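Long-range contacts in deseasin MCP-01 (PDB 3VV3), which breaks down collagen as a bacterial serine protease of the subtilisin family, with calcium ions bound to its catalytic domain: residues 13-18 and 27-32; 40-45 and 129-134; 185-190 and 217-222. One frame throughout, in Å; residues are numbered along the deposited sequence.

Contact 1. Residues 13-18 and 27-32; sequences WGLNNE and ADIDAP. With CA (calcium ion), chain D; CA (calcium ion), chain E.
Asn17 and Asp28 meet where a loop folded back on itself becomes a metal site. The backbone N of Asn17 donates to Asp28 OD2 at 2.8 Å, reaching the carboxylate on its anti side and tilted out of its plane, while both oxygens of that carboxylate bind the calcium ion of chain D. The side chain of Asp28 is folded back between its own backbone N and carbonyl carbon (chi1 61°), and this brings OD1 within reach of Asp30 N, which donates to it from above the carboxylate plane in an Asx turn.

A second set of polar bonds centres on the Asn17 amide. ND2 donates to Ala27 O at 2.9 Å, with the acceptor lying in the amide plane, and also to Ser230 O, while OD1 accepts from Gly19 N. Replacing Asn17 by an alanine is likely to leave Ala27 O and Ser230 O without their shared amide donor. Backbone pairing continues the joint: Ile29 N binds Gly14 O at 3.0 Å, and Ala31 N binds Leu15 O at 3.1 Å.

Apolar contacts are fewer. Leu15 and Ile29 run side by side, CD2 against CD1 at 3.9 Å, and Leu15 CB rests on Ala31 CB.

The Trp13 ring makes a contact of another kind, its edge in plane with Ala27 O, 3.4 Å from CE3, while its NE1 is bonded to Ser252 O.

Metal bonds complete the account. Asp30 OD1 bridges the calcium ions of chains D and E, and its OD2 binds the chain E ion and accepts from Asn320 ND2. Water 1 ties Asn17 O to the chain D ion. The Asx turn brings Asp28 and Asp30 together, and Asp26 joins them from just before it, giving a two-calcium site built on a single acidic loop.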
loop_
_atom_site.group_PDB
_atom_site.type_symbol
_atom_site.label_atom_id
_atom_site.label_comp_id
_atom_site.label_asym_id
_atom_site.label_seq_id
_atom_site.Cartn_x
_atom_site.Cartn_y
_atom_site.Cartn_z
ATOM N N TRP A 13 -2.007 -11.465 15.670
ATOM C CA TRP A 13 -1.656 -10.870 16.954
ATOM C C TRP A 13 -2.674 -9.801 17.383
ATOM O O TRP A 13 -2.938 -9.613 18.570
ATOM C CB TRP A 13 -0.238 -10.284 16.898
ATOM C CG TRP A 13 -0.146 -9.069 16.020
ATOM C CD1 TRP A 13 0.240 -9.019 14.710
ATOM C CD2 TRP A 13 -0.471 -7.734 16.398
ATOM N NE1 TRP A 13 0.182 -7.722 14.254
ATOM C CE2 TRP A 13 -0.249 -6.914 15.273
ATOM C CE3 TRP A 13 -0.919 -7.146 17.585
ATOM C CZ2 TRP A 13 -0.471 -5.536 15.298
ATOM C CZ3 TRP A 13 -1.135 -5.784 17.612
ATOM C CH2 TRP A 13 -0.913 -4.991 16.472
ATOM N N GLY A 14 -3.261 -9.108 16.410
ATOM C CA GLY A 14 -4.220 -8.060 16.715
ATOM C C GLY A 14 -5.431 -8.574 17.472
ATOM O O GLY A 14 -6.030 -7.854 18.269
ATOM N N LEU A 15 -5.799 -9.823 17.211
ATOM C CA LEU A 15 -6.945 -10.433 17.885
ATOM C C LEU A 15 -6.510 -11.039 19.217
ATOM O O LEU A 15 -7.214 -10.943 20.239
ATOM C CB LEU A 15 -7.582 -11.516 17.005
ATOM C CG LEU A 15 -8.065 -11.102 15.608
ATOM C CD1 LEU A 15 -8.747 -12.277 14.914
ATOM C CD2 LEU A 15 -9.017 -9.912 15.705
ATOM N N ASN A 16 -5.337 -11.662 19.198
ATOM C CA ASN A 16 -4.784 -12.283 20.397
ATOM C C ASN A 16 -3.261 -12.265 20.337
ATOM O O ASN A 16 -2.662 -12.872 19.457
ATOM C CB ASN A 16 -5.292 -13.717 20.528
ATOM C CG ASN A 16 -4.895 -14.357 21.844
ATOM O OD1 ASN A 16 -4.113 -15.314 21.875
ATOM N ND2 ASN A 16 -5.428 -13.830 22.937
ATOM N N ASN A 17 -2.652 -11.544 21.270
ATOM C CA ASN A 17 -1.208 -11.348 21.288
ATOM C C ASN A 17 -0.633 -11.955 22.569
ATOM O O ASN A 17 -0.974 -11.517 23.669
ATOM C CB ASN A 17 -0.915 -9.844 21.246
ATOM C CG ASN A 17 0.537 -9.525 20.927
ATOM O OD1 ASN A 17 1.406 -10.400 20.924
ATOM N ND2 ASN A 17 0.802 -8.251 20.664
ATOM N N GLU A 18 0.191 -12.972 22.423
ATOM C CA GLU A 18 0.955 -13.573 23.525
ATOM C C GLU A 18 2.443 -13.320 23.362
ATOM O O GLU A 18 3.241 -13.890 24.043
ATOM C CB GLU A 18 0.781 -15.073 23.586
ATOM C CG GLU A 18 -0.562 -15.532 23.173
ATOM C CD GLU A 18 -1.446 -15.870 24.320
ATOM O OE1 GLU A 18 -1.304 -15.206 25.319
ATOM O OE2 GLU A 18 -2.280 -16.784 24.180
ATOM N N ALA A 27 -0.994 -6.849 23.913
ATOM C CA ALA A 27 -1.173 -5.733 22.996
ATOM C C ALA A 27 -2.086 -6.237 21.887
ATOM O O ALA A 27 -1.628 -6.671 20.836
ATOM C CB ALA A 27 0.158 -5.273 22.430
ATOM N N ASP A 28 -3.386 -6.211 22.155
ATOM C CA ASP A 28 -4.375 -6.797 21.258
ATOM C C ASP A 28 -5.754 -6.293 21.655
ATOM O O ASP A 28 -5.889 -5.532 22.614
ATOM C CB ASP A 28 -4.313 -8.336 21.273
ATOM C CG ASP A 28 -4.598 -8.930 22.651
ATOM O OD1 ASP A 28 -5.570 -8.489 23.300
ATOM O OD2 ASP A 28 -3.854 -9.844 23.069
ATOM N N ILE A 29 -6.776 -6.703 20.914
ATOM C CA ILE A 29 -8.121 -6.195 21.158
ATOM C C ILE A 29 -8.955 -7.124 22.038
ATOM O O ILE A 29 -10.146 -6.893 22.234
ATOM C CB ILE A 29 -8.874 -5.882 19.823
ATOM C CG1 ILE A 29 -9.261 -7.170 19.080
ATOM C CG2 ILE A 29 -8.025 -4.965 18.953
ATOM C CD1 ILE A 29 -10.160 -6.933 17.862
ATOM N N ASP A 30 -8.319 -8.164 22.579
ATOM C CA ASP A 30 -9.007 -9.118 23.455
ATOM C C ASP A 30 -10.190 -9.789 22.752
ATOM O O ASP A 30 -11.280 -9.893 23.326
ATOM C CB ASP A 30 -9.494 -8.439 24.751
ATOM C CG ASP A 30 -8.379 -8.246 25.786
ATOM O OD1 ASP A 30 -7.339 -8.927 25.691
ATOM O OD2 ASP A 30 -8.555 -7.425 26.705
ATOM N N ALA A 31 -9.975 -10.256 21.523
ATOM C CA ALA A 31 -11.046 -10.878 20.747
ATOM C C ALA A 31 -11.558 -12.199 21.346
ATOM O O ALA A 31 -12.764 -12.417 21.403
ATOM C CB ALA A 31 -10.622 -11.074 19.294
ATOM N N PRO A 32 -10.647 -13.095 21.775
ATOM C CA PRO A 32 -11.159 -14.364 22.318
ATOM C C PRO A 32 -12.034 -14.153 23.547
ATOM O O PRO A 32 -13.019 -14.868 23.741
ATOM C CB PRO A 32 -9.883 -15.130 22.688
ATOM C CG PRO A 32 -8.819 -14.544 21.768
ATOM C CD PRO A 32 -9.172 -13.083 21.694
HETATM CA CA CA D . -5.219 -10.247 25.213
HETATM CA CA CA E . -6.303 -7.554 27.673
HETATM O O HOH W 1 -3.346 -11.611 25.248
HETATM O O HOH W 2 -5.931 -11.664 26.910
HETATM O O HOH W 3 -6.806 -11.751 23.849
HETATM O O HOH W 4 -6.655 -9.495 28.754
HETATM O O HOH W 5 -6.941 -7.038 30.019
#

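Contact 2. Residues 40-45 and 129-134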
loop_
_atom_site.group_PDB
_atom_site.type_symbol
_atom_site.label_atom_id
_atom_site.label_comp_id
_atom_site.label_asym_id
_atom_site.label_seq_id
_atom_site.Cartn_x
_atom_site.Cartn_y
_atom_site.Cartn_z
ATOM N N GLY A 40 -20.793 -12.830 16.742
ATOM C CA GLY A 40 -21.374 -12.031 15.675
ATOM C C GLY A 40 -22.607 -12.648 15.049
ATOM O O GLY A 40 -22.933 -13.807 15.298
ATOM N N SER A 41 -23.294 -11.870 14.220
ATOM C CA SER A 41 -24.479 -12.374 13.542
ATOM C C SER A 41 -24.491 -12.036 12.060
ATOM O O SER A 41 -24.166 -10.910 11.678
ATOM C CB SER A 41 -25.737 -11.810 14.192
ATOM O OG SER A 41 -26.883 -12.233 13.475
ATOM N N ARG A 42 -24.894 -13.003 11.234
ATOM C CA ARG A 42 -25.111 -12.754 9.812
ATOM C C ARG A 42 -26.158 -11.660 9.607
ATOM O O ARG A 42 -26.241 -11.068 8.536
ATOM C CB ARG A 42 -25.558 -14.035 9.093
ATOM C CG ARG A 42 -24.438 -15.007 8.745
ATOM C CD ARG A 42 -23.880 -14.729 7.359
ATOM N NE ARG A 42 -24.931 -14.558 6.354
ATOM C CZ ARG A 42 -24.699 -14.380 5.053
ATOM N NH1 ARG A 42 -23.454 -14.368 4.601
ATOM N NH2 ARG A 42 -25.707 -14.222 4.202
ATOM N N ASP A 43 -26.972 -11.403 10.626
ATOM C CA ASP A 43 -27.988 -10.358 10.517
ATOM C C ASP A 43 -27.416 -8.946 10.574
ATOM O O ASP A 43 -28.105 -7.984 10.227
ATOM C CB ASP A 43 -29.056 -10.518 11.592
ATOM C CG ASP A 43 -30.114 -11.526 11.202
ATOM O OD1 ASP A 43 -30.172 -11.909 10.013
ATOM O OD2 ASP A 43 -30.897 -11.918 12.079
ATOM N N VAL A 44 -26.164 -8.827 11.011
ATOM C CA VAL A 44 -25.472 -7.537 11.008
ATOM C C VAL A 44 -24.736 -7.375 9.685
ATOM O O VAL A 44 -23.964 -8.242 9.295
ATOM C CB VAL A 44 -24.461 -7.443 12.177
ATOM C CG1 VAL A 44 -23.657 -6.141 12.096
ATOM C CG2 VAL A 44 -25.179 -7.532 13.512
ATOM N N VAL A 45 -24.979 -6.267 8.990
ATOM C CA VAL A 45 -24.410 -6.080 7.666
ATOM C C VAL A 45 -23.370 -4.969 7.700
ATOM O O VAL A 45 -23.616 -3.900 8.240
ATOM C CB VAL A 45 -25.508 -5.749 6.634
ATOM C CG1 VAL A 45 -24.918 -5.699 5.235
ATOM C CG2 VAL A 45 -26.628 -6.784 6.715
ATOM N N ASP A 129 -19.169 -14.566 12.319
ATOM C CA ASP A 129 -20.350 -14.526 11.464
ATOM C C ASP A 129 -20.819 -13.083 11.313
ATOM O O ASP A 129 -20.937 -12.359 12.296
ATOM C CB ASP A 129 -21.469 -15.369 12.080
ATOM C CG ASP A 129 -21.062 -16.818 12.271
ATOM O OD1 ASP A 129 -20.976 -17.552 11.265
ATOM O OD2 ASP A 129 -20.814 -17.213 13.425
ATOM N N VAL A 130 -21.070 -12.678 10.074
ATOM C CA VAL A 130 -21.481 -11.317 9.753
ATOM C C VAL A 130 -21.825 -11.339 8.269
ATOM O O VAL A 130 -21.526 -12.318 7.588
ATOM C CB VAL A 130 -20.335 -10.304 10.046
ATOM C CG1 VAL A 130 -19.161 -10.517 9.081
ATOM C CG2 VAL A 130 -20.836 -8.857 10.001
ATOM N N SER A 131 -22.469 -10.289 7.761
ATOM C CA SER A 131 -22.726 -10.192 6.328
ATOM C C SER A 131 -21.960 -9.006 5.766
ATOM O O SER A 131 -22.109 -7.890 6.246
ATOM C CB SER A 131 -24.224 -10.031 6.029
ATOM O OG SER A 131 -24.944 -11.206 6.375
ATOM N N ILE A 132 -21.139 -9.258 4.760
ATOM C CA ILE A 132 -20.328 -8.207 4.172
ATOM C C ILE A 132 -20.802 -7.902 2.761
ATOM O O ILE A 132 -20.800 -8.783 1.902
ATOM C CB ILE A 132 -18.857 -8.629 4.124
ATOM C CG1 ILE A 132 -18.320 -8.791 5.545
ATOM C CG2 ILE A 132 -18.032 -7.599 3.351
ATOM C CD1 ILE A 132 -16.946 -9.433 5.611
ATOM N N VAL A 133 -21.206 -6.655 2.532
ATOM C CA VAL A 133 -21.574 -6.196 1.190
ATOM C C VAL A 133 -20.466 -5.307 0.632
ATOM O O VAL A 133 -19.951 -4.428 1.323
ATOM C CB VAL A 133 -22.933 -5.434 1.177
ATOM C CG1 VAL A 133 -22.998 -4.389 2.281
ATOM C CG2 VAL A 133 -23.187 -4.800 -0.197
ATOM N N GLY A 134 -20.084 -5.550 -0.617
ATOM C CA GLY A 134 -18.991 -4.793 -1.199
ATOM C C GLY A 134 -19.453 -3.746 -2.181
ATOM O O GLY A 134 -20.425 -3.950 -2.908
HETATM O O HOH W 6 -21.785 -16.139 15.737
#
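Val45 and Ser131 form a parallel beta bridge where two neighbouring strands, 45-50 and 131-136, begin in the central sheet of the subtilisin-like alpha/beta fold. Ser131 N donates to Val44 O at 3.0 Å, and Val45 CG1 packs on Val133 CG1 at 3.8 Å, their side chains crossing at a slant. Just before the bridge, residues 41-44 make a type I turn, held by Val44 N on Ser41 O and by an ST turn from Asp43 N to Ser41 OG. Ser131 reaches into this turn: with OG set beside its own backbone N (chi1 -67°), the hydroxyl donates to a lone pair of Arg42 O, a short bond of 2.5 Å. Ser131 OG also lies over one face of the Arg42 guanidinium, offset toward its rim; NH1 of that group is bonded to Ala64 O. Farther out, water 6 bridges Gly40 O and Asp129 OD2. Gly40 itself has backbone angles suited to glycine, and a beta carbon there would run into Asp129 O. The chemistry implies that the Ser131 side chain ties the start of its strand to the turn, by satisfying Arg42 O, a carbonyl that the strand pairing does not reach.

Contact 3. Residues 185-190 and 217-222; sequences AITASE and YENDNV
Ile186 fills the tight side of this contact, where helix 180-191 meets the loop leading into strand 222-228. Its CG2 touches Val222 CG2 at 3.8 Å, and its CD1 approaches Tyr217 CD2 at 3.7 Å, the two side chains crossing at about a right angle; the tyrosine hydroxyl is bonded to Ser179 N. Farther along the helix, Asn221 of the loop sets its amide against Ser189 and Glu190. Its CG sits between its own N and carbonyl carbon (chi1 64°), which carries ND2 to Ser189 OG at 3.0 Å in a bent bond, although the acceptor lies in the amide plane. The same nitrogen also donates to Ile194 O. Ser189 OG passes the chain on to Ile186 O at 2.6 Å, a carbonyl that also accepts the helical bond from Glu190 N. Glu190 CB packs on Asn221 CG at 3.6 Å, and the glutamate carboxylate is stacked on the amide with their planes 13° apart.

Toward solvent, at Asp220, the contact loosens into water. Water 7 joins Glu190 OE1 to Asp220 N, and water 8 donates to both Glu190 OE2 and Asp220 OD2. Those two carboxylate oxygens stand 4.4 Å apart, a proximity of like charge that the shared water probably eases. Strand 166-171, helix 180-191 and parallel strand 195-199 make a beta-alpha-beta unit of the subtilisin-like fold, its helix seated here on the loop entering the next strand.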
loop_
_atom_site.group_PDB
_atom_site.type_symbol
_atom_site.label_atom_id
_atom_site.label_comp_id
_atom_site.label_asym_id
_atom_site.label_seq_id
_atom_site.Cartn_x
_atom_site.Cartn_y
_atom_site.Cartn_z
ATOM N N ALA A 185 -22.743 13.267 1.245
ATOM C CA ALA A 185 -23.062 11.849 1.185
ATOM C C ALA A 185 -22.905 11.243 2.578
ATOM O O ALA A 185 -23.712 10.405 3.008
ATOM C CB ALA A 185 -22.161 11.142 0.186
ATOM N N ILE A 186 -21.869 11.682 3.289
ATOM C CA ILE A 186 -21.617 11.191 4.631
ATOM C C ILE A 186 -22.699 11.681 5.586
ATOM O O ILE A 186 -23.150 10.938 6.456
ATOM C CB ILE A 186 -20.214 11.591 5.126
ATOM C CG1 ILE A 186 -19.156 10.920 4.248
ATOM C CG2 ILE A 186 -20.032 11.214 6.600
ATOM C CD1 ILE A 186 -17.728 11.430 4.484
ATOM N N THR A 187 -23.127 12.926 5.410
ATOM C CA THR A 187 -24.233 13.452 6.197
ATOM C C THR A 187 -25.492 12.615 6.003
ATOM O O THR A 187 -26.210 12.331 6.965
ATOM C CB THR A 187 -24.503 14.925 5.872
ATOM O OG1 THR A 187 -23.388 15.710 6.308
ATOM C CG2 THR A 187 -25.776 15.406 6.574
ATOM N N ALA A 188 -25.743 12.186 4.768
ATOM C CA ALA A 188 -26.908 11.352 4.502
ATOM C C ALA A 188 -26.774 10.010 5.206
ATOM O O ALA A 188 -27.759 9.463 5.704
ATOM C CB ALA A 188 -27.119 11.146 3.007
ATOM N N SER A 189 -25.555 9.467 5.228
ATOM C CA SER A 189 -25.327 8.214 5.927
ATOM C C SER A 189 -25.593 8.382 7.430
ATOM O O SER A 189 -26.104 7.465 8.081
ATOM C CB SER A 189 -23.918 7.658 5.655
ATOM O OG SER A 189 -22.929 8.375 6.366
ATOM N N GLU A 190 -25.267 9.550 7.981
ATOM C CA GLU A 190 -25.555 9.795 9.393
ATOM C C GLU A 190 -27.054 9.767 9.660
ATOM O O GLU A 190 -27.497 9.213 10.661
ATOM C CB GLU A 190 -24.969 11.127 9.886
ATOM C CG GLU A 190 -25.179 11.307 11.396
ATOM C CD GLU A 190 -24.531 12.556 11.965
ATOM O OE1 GLU A 190 -24.001 13.374 11.186
ATOM O OE2 GLU A 190 -24.561 12.716 13.209
ATOM N N TYR A 217 -13.084 14.685 7.726
ATOM C CA TYR A 217 -14.444 15.230 7.697
ATOM C C TYR A 217 -14.945 15.335 9.130
ATOM O O TYR A 217 -14.758 14.411 9.918
ATOM C CB TYR A 217 -15.393 14.385 6.842
ATOM C CG TYR A 217 -15.185 14.630 5.370
ATOM C CD1 TYR A 217 -15.407 15.896 4.826
ATOM C CD2 TYR A 217 -14.749 13.614 4.526
ATOM C CE1 TYR A 217 -15.197 16.143 3.480
ATOM C CE2 TYR A 217 -14.540 13.847 3.177
ATOM C CZ TYR A 217 -14.769 15.118 2.659
ATOM O OH TYR A 217 -14.558 15.364 1.323
ATOM N N GLU A 218 -15.558 16.468 9.469
ATOM C CA GLU A 218 -15.991 16.724 10.845
ATOM C C GLU A 218 -17.366 16.130 11.182
ATOM O O GLU A 218 -17.872 16.269 12.307
ATOM C CB GLU A 218 -15.963 18.224 11.124
ATOM C CG GLU A 218 -14.552 18.809 11.135
ATOM C CD GLU A 218 -14.557 20.317 11.259
ATOM O OE1 GLU A 218 -15.656 20.908 11.287
ATOM O OE2 GLU A 218 -13.462 20.915 11.325
ATOM N N ASN A 219 -17.960 15.451 10.207
ATOM C CA ASN A 219 -19.213 14.742 10.417
ATOM C C ASN A 219 -19.151 13.898 11.692
ATOM O O ASN A 219 -18.177 13.183 11.930
ATOM C CB ASN A 219 -19.520 13.862 9.201
ATOM C CG ASN A 219 -19.703 14.666 7.920
ATOM O OD1 ASN A 219 -20.789 14.672 7.339
ATOM N ND2 ASN A 219 -18.654 15.346 7.476
ATOM N N ASP A 220 -20.184 13.982 12.524
ATOM C CA ASP A 220 -20.161 13.265 13.800
ATOM C C ASP A 220 -20.077 11.736 13.680
ATOM O O ASP A 220 -19.602 11.069 14.602
ATOM C CB ASP A 220 -21.356 13.650 14.671
ATOM C CG ASP A 220 -21.227 15.043 15.263
ATOM O OD1 ASP A 220 -20.086 15.478 15.542
ATOM O OD2 ASP A 220 -22.274 15.698 15.460
ATOM N N ASN A 221 -20.539 11.175 12.564
ATOM C CA ASN A 221 -20.536 9.715 12.422
ATOM C C ASN A 221 -19.240 9.172 11.816
ATOM O O ASN A 221 -19.105 7.969 11.597
ATOM C CB ASN A 221 -21.733 9.233 11.598
ATOM C CG ASN A 221 -21.693 9.744 10.174
ATOM O OD1 ASN A 221 -21.274 10.876 9.925
ATOM N ND2 ASN A 221 -22.130 8.915 9.231
ATOM N N VAL A 222 -18.290 10.056 11.539
ATOM C CA VAL A 222 -16.980 9.614 11.065
ATOM C C VAL A 222 -16.123 9.186 12.254
ATOM O O VAL A 222 -15.968 9.939 13.216
ATOM C CB VAL A 222 -16.256 10.732 10.271
ATOM C CG1 VAL A 222 -14.799 10.367 10.006
ATOM C CG2 VAL A 222 -16.998 11.026 8.958
HETATM O O HOH W 7 -22.470 15.513 11.791
HETATM O O HOH W 8 -24.662 15.106 14.482
#

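The three contacts follow one another along the chain without overlapping, and none touches another. Contacts 1 and 2 have centres 22 Å apart, as do contacts 2 and 3, while contacts 1 and 3 lie on opposite sides of the chain's centre, 30 Å apart. Contact 1 is the one that carries calcium. Contacts 2 and 3 both sit at the beginnings of strands in the same parallel sheet. Strand 45-50, which starts in contact 2, ends at Asp50, probably the aspartate of a catalytic triad with His105 and Ser270.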